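Local coordinates for protein beta-mannosidase (Trichoderma harzianum, PDB 4CVU) that probably hydrolyses terminal beta-linked mannose residues from the non-reducing ends of mannosides, as a retaining glycoside hydrolase of family 2, at residues A[857-862]-A[934-939]; A[595-600]-A[676-681]. All coordinates share one frame; numbering follows the deposited sequence.

Interaction 1 (A[857-862]-A[934-939]); sequences AKVSDP and ESLWDL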
loop_
_atom_site.group_PDB
_atom_site.type_symbol
_atom_site.label_atom_id
_atom_site.label_comp_id
_atom_site.label_asym_id
_atom_site.label_seq_id
_atom_site.Cartn_x
_atom_site.Cartn_y
_atom_site.Cartn_z
ATOM N N ALA A 857 34.481 15.332 -0.815
ATOM C CA ALA A 857 35.193 14.733 -1.935
ATOM C C ALA A 857 34.671 15.254 -3.259
ATOM O O ALA A 857 33.473 15.163 -3.544
ATOM C CB ALA A 857 35.063 13.221 -1.915
ATOM N N LYS A 858 35.586 15.722 -4.100
ATOM C CA LYS A 858 35.221 16.251 -5.412
ATOM C C LYS A 858 34.994 15.138 -6.473
ATOM O O LYS A 858 35.708 15.066 -7.472
ATOM C CB LYS A 858 36.288 17.253 -5.868
ATOM C CG LYS A 858 35.741 18.399 -6.700
ATOM C CD LYS A 858 36.846 19.290 -7.291
ATOM C CE LYS A 858 37.320 18.832 -8.660
ATOM N NZ LYS A 858 38.250 17.667 -8.597
ATOM N N VAL A 859 33.994 14.286 -6.256
ATOM C CA VAL A 859 33.655 13.233 -7.203
ATOM C C VAL A 859 33.025 13.789 -8.481
ATOM O O VAL A 859 32.311 14.808 -8.469
ATOM C CB VAL A 859 32.700 12.160 -6.609
ATOM C CG1 VAL A 859 33.463 11.208 -5.688
ATOM C CG2 VAL A 859 31.538 12.789 -5.852
ATOM N N SER A 860 33.292 13.105 -9.584
ATOM C CA SER A 860 32.702 13.449 -10.845
ATOM C C SER A 860 31.977 12.209 -11.336
ATOM O O SER A 860 32.144 11.129 -10.802
ATOM C CB SER A 860 33.791 13.919 -11.837
ATOM O OG SER A 860 34.794 12.932 -12.035
ATOM N N ASP A 861 31.188 12.356 -12.366
ATOM C CA ASP A 861 30.479 11.200 -12.909
ATOM C C ASP A 861 31.494 10.133 -13.366
ATOM O O ASP A 861 32.207 10.329 -14.356
ATOM C CB ASP A 861 29.594 11.655 -14.075
ATOM C CG ASP A 861 28.690 10.564 -14.566
ATOM O OD1 ASP A 861 28.886 9.384 -14.187
ATOM O OD2 ASP A 861 27.797 10.899 -15.354
ATOM N N PRO A 862 31.564 8.996 -12.657
ATOM C CA PRO A 862 32.432 7.892 -13.056
ATOM C C PRO A 862 31.941 7.129 -14.282
ATOM O O PRO A 862 32.643 6.250 -14.758
ATOM C CB PRO A 862 32.384 6.960 -11.835
ATOM C CG PRO A 862 30.994 7.167 -11.303
ATOM C CD PRO A 862 30.708 8.629 -11.510
ATOM N N GLU A 934 25.114 2.346 -8.791
ATOM C CA GLU A 934 25.171 3.763 -8.570
ATOM C C GLU A 934 26.371 3.962 -7.703
ATOM O O GLU A 934 26.997 2.982 -7.322
ATOM C CB GLU A 934 23.933 4.261 -7.807
ATOM C CG GLU A 934 23.936 3.890 -6.322
ATOM C CD GLU A 934 22.602 4.166 -5.670
ATOM O OE1 GLU A 934 21.560 3.548 -6.095
ATOM O OE2 GLU A 934 22.569 5.026 -4.750
ATOM N N SER A 935 26.670 5.232 -7.431
ATOM C CA SER A 935 27.787 5.603 -6.526
ATOM C C SER A 935 27.478 6.863 -5.728
ATOM O O SER A 935 26.455 7.513 -5.866
ATOM C CB SER A 935 29.078 5.774 -7.347
ATOM O OG SER A 935 29.112 6.993 -8.124
ATOM N N LEU A 936 28.432 7.288 -4.921
ATOM C CA LEU A 936 28.252 8.494 -4.181
ATOM C C LEU A 936 27.837 9.656 -5.055
ATOM O O LEU A 936 27.018 10.512 -4.637
ATOM C CB LEU A 936 29.601 8.826 -3.517
ATOM C CG LEU A 936 29.575 9.854 -2.415
ATOM C CD1 LEU A 936 28.919 9.343 -1.135
ATOM C CD2 LEU A 936 31.027 10.257 -2.137
ATOM N N TRP A 937 28.431 9.742 -6.248
ATOM C CA TRP A 937 28.115 10.812 -7.199
ATOM C C TRP A 937 26.624 10.973 -7.399
ATOM O O TRP A 937 26.110 12.078 -7.527
ATOM C CB TRP A 937 28.810 10.524 -8.553
ATOM C CG TRP A 937 28.281 11.313 -9.706
ATOM C CD1 TRP A 937 27.395 10.882 -10.671
ATOM C CD2 TRP A 937 28.566 12.675 -9.997
ATOM N NE1 TRP A 937 27.128 11.893 -11.532
ATOM C CE2 TRP A 937 27.825 13.011 -11.148
ATOM C CE3 TRP A 937 29.370 13.646 -9.391
ATOM C CZ2 TRP A 937 27.865 14.288 -11.729
ATOM C CZ3 TRP A 937 29.416 14.925 -9.957
ATOM C CH2 TRP A 937 28.664 15.235 -11.128
ATOM N N ASP A 938 25.909 9.859 -7.411
ATOM C CA ASP A 938 24.490 9.923 -7.766
ATOM C C ASP A 938 23.626 10.548 -6.654
ATOM O O ASP A 938 22.535 11.002 -6.934
ATOM C CB ASP A 938 23.974 8.536 -8.106
ATOM C CG ASP A 938 24.557 8.029 -9.387
ATOM O OD1 ASP A 938 24.284 8.638 -10.433
ATOM O OD2 ASP A 938 25.307 7.041 -9.345
ATOM N N LEU A 939 24.140 10.622 -5.423
ATOM C CA LEU A 939 23.421 11.317 -4.346
ATOM C C LEU A 939 23.294 12.822 -4.625
ATOM O O LEU A 939 22.390 13.459 -4.109
ATOM C CB LEU A 939 24.110 11.124 -2.996
ATOM C CG LEU A 939 24.229 9.695 -2.436
ATOM C CD1 LEU A 939 24.852 9.736 -1.061
ATOM C CD2 LEU A 939 22.868 9.040 -2.353
#
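Pro862 and Ser935 meet where the run leading into strand 864-869 of the C-terminal Ig-fold domain passes the turn after strand 932-934. The Pro862 CG rests 3.7 Å from Ser935 OG, and serine suits the place, being small enough for the proline ring and able to take a weak hydrogen bond from Trp937 N on OG. Next along the turn, Leu936 offers one branch across the gap, its CD2 lying 4.4 Å from Val859 CG1, a loose apolar touch; it is buried, and it also packs on Pro657 and on Leu677 of helix 664-692. Trp937 carries most of the contact. Its CG stands anti to the backbone N (chi1 164°), which swings the indole out over the backbone from Val859 to Asp861. The Asp861 CA sits over the face of the five-membered ring, 3.6 Å from its centroid and only 6° off the normal, a CH-pi contact. The same face is covered by Asp861 N, 3.5 Å from Trp937 CD2. The carboxylate of Asp861 lies almost parallel to the indole, the two planes 16° apart, while its OD2 is paired with Lys863. At the CE3-CZ3 side of the six-membered ring the Val859 carbonyl O approaches obliquely, 3.3 Å from Trp937 CZ3, and Val859 CG2 packs 4.2 Å from CE3. A broad, flat side chain is what such a run of backbone calls for; an alanine here would probably leave a gap over residues 859-861 and deprive Asp861 CA of its aromatic seat. Asp938 faces back into its own turn, where a short acidic side chain can reach a backbone amide: Ser935 N donates to Asp938 OD2 at 3.0 Å, using the carboxylate's anti lone pair.

Interaction 2 (A[595-600]-A[676-681]); sequences FGFISM and QLFQAD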
loop_
_atom_site.group_PDB
_atom_site.type_symbol
_atom_site.label_atom_id
_atom_site.label_comp_id
_atom_site.label_asym_id
_atom_site.label_seq_id
_atom_site.Cartn_x
_atom_site.Cartn_y
_atom_site.Cartn_z
ATOM N N PHE A 595 26.594 -2.265 20.043
ATOM C CA PHE A 595 26.908 -0.910 19.549
ATOM C C PHE A 595 26.170 -0.613 18.266
ATOM O O PHE A 595 25.949 -1.515 17.437
ATOM C CB PHE A 595 28.415 -0.703 19.361
ATOM C CG PHE A 595 29.064 -1.716 18.454
ATOM C CD1 PHE A 595 29.456 -2.974 18.944
ATOM C CD2 PHE A 595 29.314 -1.412 17.121
ATOM C CE1 PHE A 595 30.066 -3.900 18.103
ATOM C CE2 PHE A 595 29.917 -2.340 16.275
ATOM C CZ PHE A 595 30.309 -3.570 16.771
ATOM N N GLY A 596 25.744 0.638 18.109
ATOM C CA GLY A 596 25.040 1.033 16.863
ATOM C C GLY A 596 24.462 2.427 16.768
ATOM O O GLY A 596 24.667 3.278 17.653
ATOM N N PHE A 597 23.820 2.669 15.621
ATOM C CA PHE A 597 23.174 3.924 15.221
ATOM C C PHE A 597 22.044 3.437 14.283
ATOM O O PHE A 597 22.290 2.470 13.590
ATOM C CB PHE A 597 24.136 4.747 14.417
ATOM C CG PHE A 597 23.833 6.222 14.398
ATOM C CD1 PHE A 597 23.022 6.770 13.466
ATOM C CD2 PHE A 597 24.401 7.062 15.373
ATOM C CE1 PHE A 597 22.740 8.123 13.458
ATOM C CE2 PHE A 597 24.154 8.391 15.368
ATOM C CZ PHE A 597 23.333 8.951 14.426
ATOM N N ILE A 598 20.842 4.040 14.241
ATOM C CA ILE A 598 19.747 3.569 13.322
ATOM C C ILE A 598 19.869 3.988 11.875
ATOM O O ILE A 598 20.563 4.995 11.588
ATOM C CB ILE A 598 18.360 3.949 13.850
ATOM C CG1 ILE A 598 18.173 5.472 13.802
ATOM C CG2 ILE A 598 18.165 3.435 15.269
ATOM C CD1 ILE A 598 16.739 5.948 13.947
ATOM N N SER A 599 19.199 3.328 10.900
ATOM C CA SER A 599 19.247 3.893 9.602
ATOM C C SER A 599 17.903 3.433 8.954
ATOM O O SER A 599 17.295 2.487 9.451
ATOM C CB SER A 599 20.436 3.296 8.843
ATOM O OG SER A 599 20.241 1.879 8.536
ATOM N N MET A 600 17.491 4.145 7.913
ATOM C CA MET A 600 16.259 3.826 7.186
ATOM C C MET A 600 16.416 2.534 6.475
ATOM O O MET A 600 17.502 2.200 6.022
ATOM C CB MET A 600 16.021 4.881 6.108
ATOM C CG MET A 600 15.478 6.223 6.460
ATOM S SD MET A 600 13.963 6.141 7.328
ATOM C CE MET A 600 13.360 7.798 7.311
ATOM N N GLN A 676 22.152 4.934 5.509
ATOM C CA GLN A 676 22.826 3.650 5.553
ATOM C C GLN A 676 24.335 3.756 5.390
ATOM O O GLN A 676 25.030 2.956 5.914
ATOM C CB GLN A 676 22.299 2.721 4.440
ATOM C CG GLN A 676 20.907 2.274 4.741
ATOM C CD GLN A 676 20.449 1.187 3.811
ATOM O OE1 GLN A 676 21.242 0.549 3.126
ATOM N NE2 GLN A 676 19.176 0.919 3.851
ATOM N N LEU A 677 24.808 4.732 4.626
ATOM C CA LEU A 677 26.223 4.900 4.405
ATOM C C LEU A 677 26.875 5.330 5.699
ATOM O O LEU A 677 28.015 4.912 5.998
ATOM C CB LEU A 677 26.500 5.952 3.335
ATOM C CG LEU A 677 26.092 5.638 1.883
ATOM C CD1 LEU A 677 26.464 6.820 1.020
ATOM C CD2 LEU A 677 26.753 4.362 1.357
ATOM N N PHE A 678 26.176 6.200 6.426
ATOM C CA PHE A 678 26.735 6.731 7.690
ATOM C C PHE A 678 26.823 5.577 8.707
ATOM O O PHE A 678 27.858 5.360 9.282
ATOM C CB PHE A 678 25.883 7.866 8.259
ATOM C CG PHE A 678 26.279 8.225 9.643
ATOM C CD1 PHE A 678 27.315 9.106 9.866
ATOM C CD2 PHE A 678 25.670 7.632 10.711
ATOM C CE1 PHE A 678 27.735 9.400 11.148
ATOM C CE2 PHE A 678 26.089 7.896 11.991
ATOM C CZ PHE A 678 27.120 8.796 12.214
ATOM N N GLN A 679 25.751 4.778 8.824
ATOM C CA GLN A 679 25.727 3.623 9.736
ATOM C C GLN A 679 26.821 2.632 9.396
ATOM O O GLN A 679 27.449 2.116 10.302
ATOM C CB GLN A 679 24.367 2.888 9.672
ATOM C CG GLN A 679 24.151 1.731 10.653
ATOM C CD GLN A 679 22.986 0.835 10.170
ATOM O OE1 GLN A 679 22.783 0.757 8.991
ATOM N NE2 GLN A 679 22.316 0.132 11.051
ATOM N N ALA A 680 26.981 2.273 8.110
ATOM C CA ALA A 680 28.025 1.315 7.709
ATOM C C ALA A 680 29.420 1.803 8.131
ATOM O O ALA A 680 30.214 1.056 8.691
ATOM C CB ALA A 680 28.007 1.135 6.249
ATOM N N ASP A 681 29.688 3.042 7.798
ATOM C CA ASP A 681 31.016 3.611 8.010
ATOM C C ASP A 681 31.304 3.718 9.508
ATOM O O ASP A 681 32.442 3.519 9.939
ATOM C CB ASP A 681 31.126 4.966 7.293
ATOM C CG ASP A 681 31.511 4.833 5.800
ATOM O OD1 ASP A 681 31.985 3.755 5.397
ATOM O OD2 ASP A 681 31.334 5.815 5.016
#
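Ser599 OG is gripped from two directions: it donates a hydrogen bond to Gln679 OE1 at 2.8 Å, and Lys727 NZ also bonds to it. The hydroxyl approaches the glutamine from above its amide, 60° out of the carbonyl plane, so it does not lie on a lone pair. Gln679 gets there because CG is anti to the backbone N (chi1 -175°) and the chain continues extended, which carries the amide straight off the helix toward the loop. A glutamine suits this buried spot since it can accept and donate at once: its NE2 bonds to Ala718 O. One turn earlier on the same face, Gln676 extends its amide to the backbone of Met600, and NE2 meets Met600 O at 3.0 Å in a nearly straight bond with the acceptor close to the amide plane. Its OE1 takes the backbone N-H of Val728, leaving this amide little freedom to flip. The contact lies in the (beta/alpha)8 barrel expected of a family 2 catalytic domain, where the exit of strand 592-595 packs on helix 664-692, which leads on to strand 702-705. Between loop and helix, Phe597 and Phe678 form a T-shaped pair. Phe678 presents its edge to the face of Phe597, their centroids 4.8 Å apart and their planes at 64°. The touching atom is Phe678 CE2, poised over the middle of the Phe597 ring and 3.6 Å from its CD1. Phenylalanine fits both places, one giving a broad face and the other a hydrocarbon edge, with Ala651 of helix 638-655 packing against both rings.

Overall arrangement
From the N terminus, interaction 2 comes first: residues 595-600 run out from strand 592-595, and the chain passes through several helices before helix 664-692 brings 676-681 back to them. That excursion closes before interaction 1 opens, so the two lie in series and neither nest nor cross. Interaction 1 then spans the strands from 864-869 to 932-934 of the Ig-fold domain, joining 857-862 to the turn 934-939 near the C terminus. With centres about 20 Å apart, they meet through Leu677, on helix 664-692, whose CD1 is 3.9 Å from Leu939 CD1. The helix thus joins the barrel on one side to the Ig-fold domain on another.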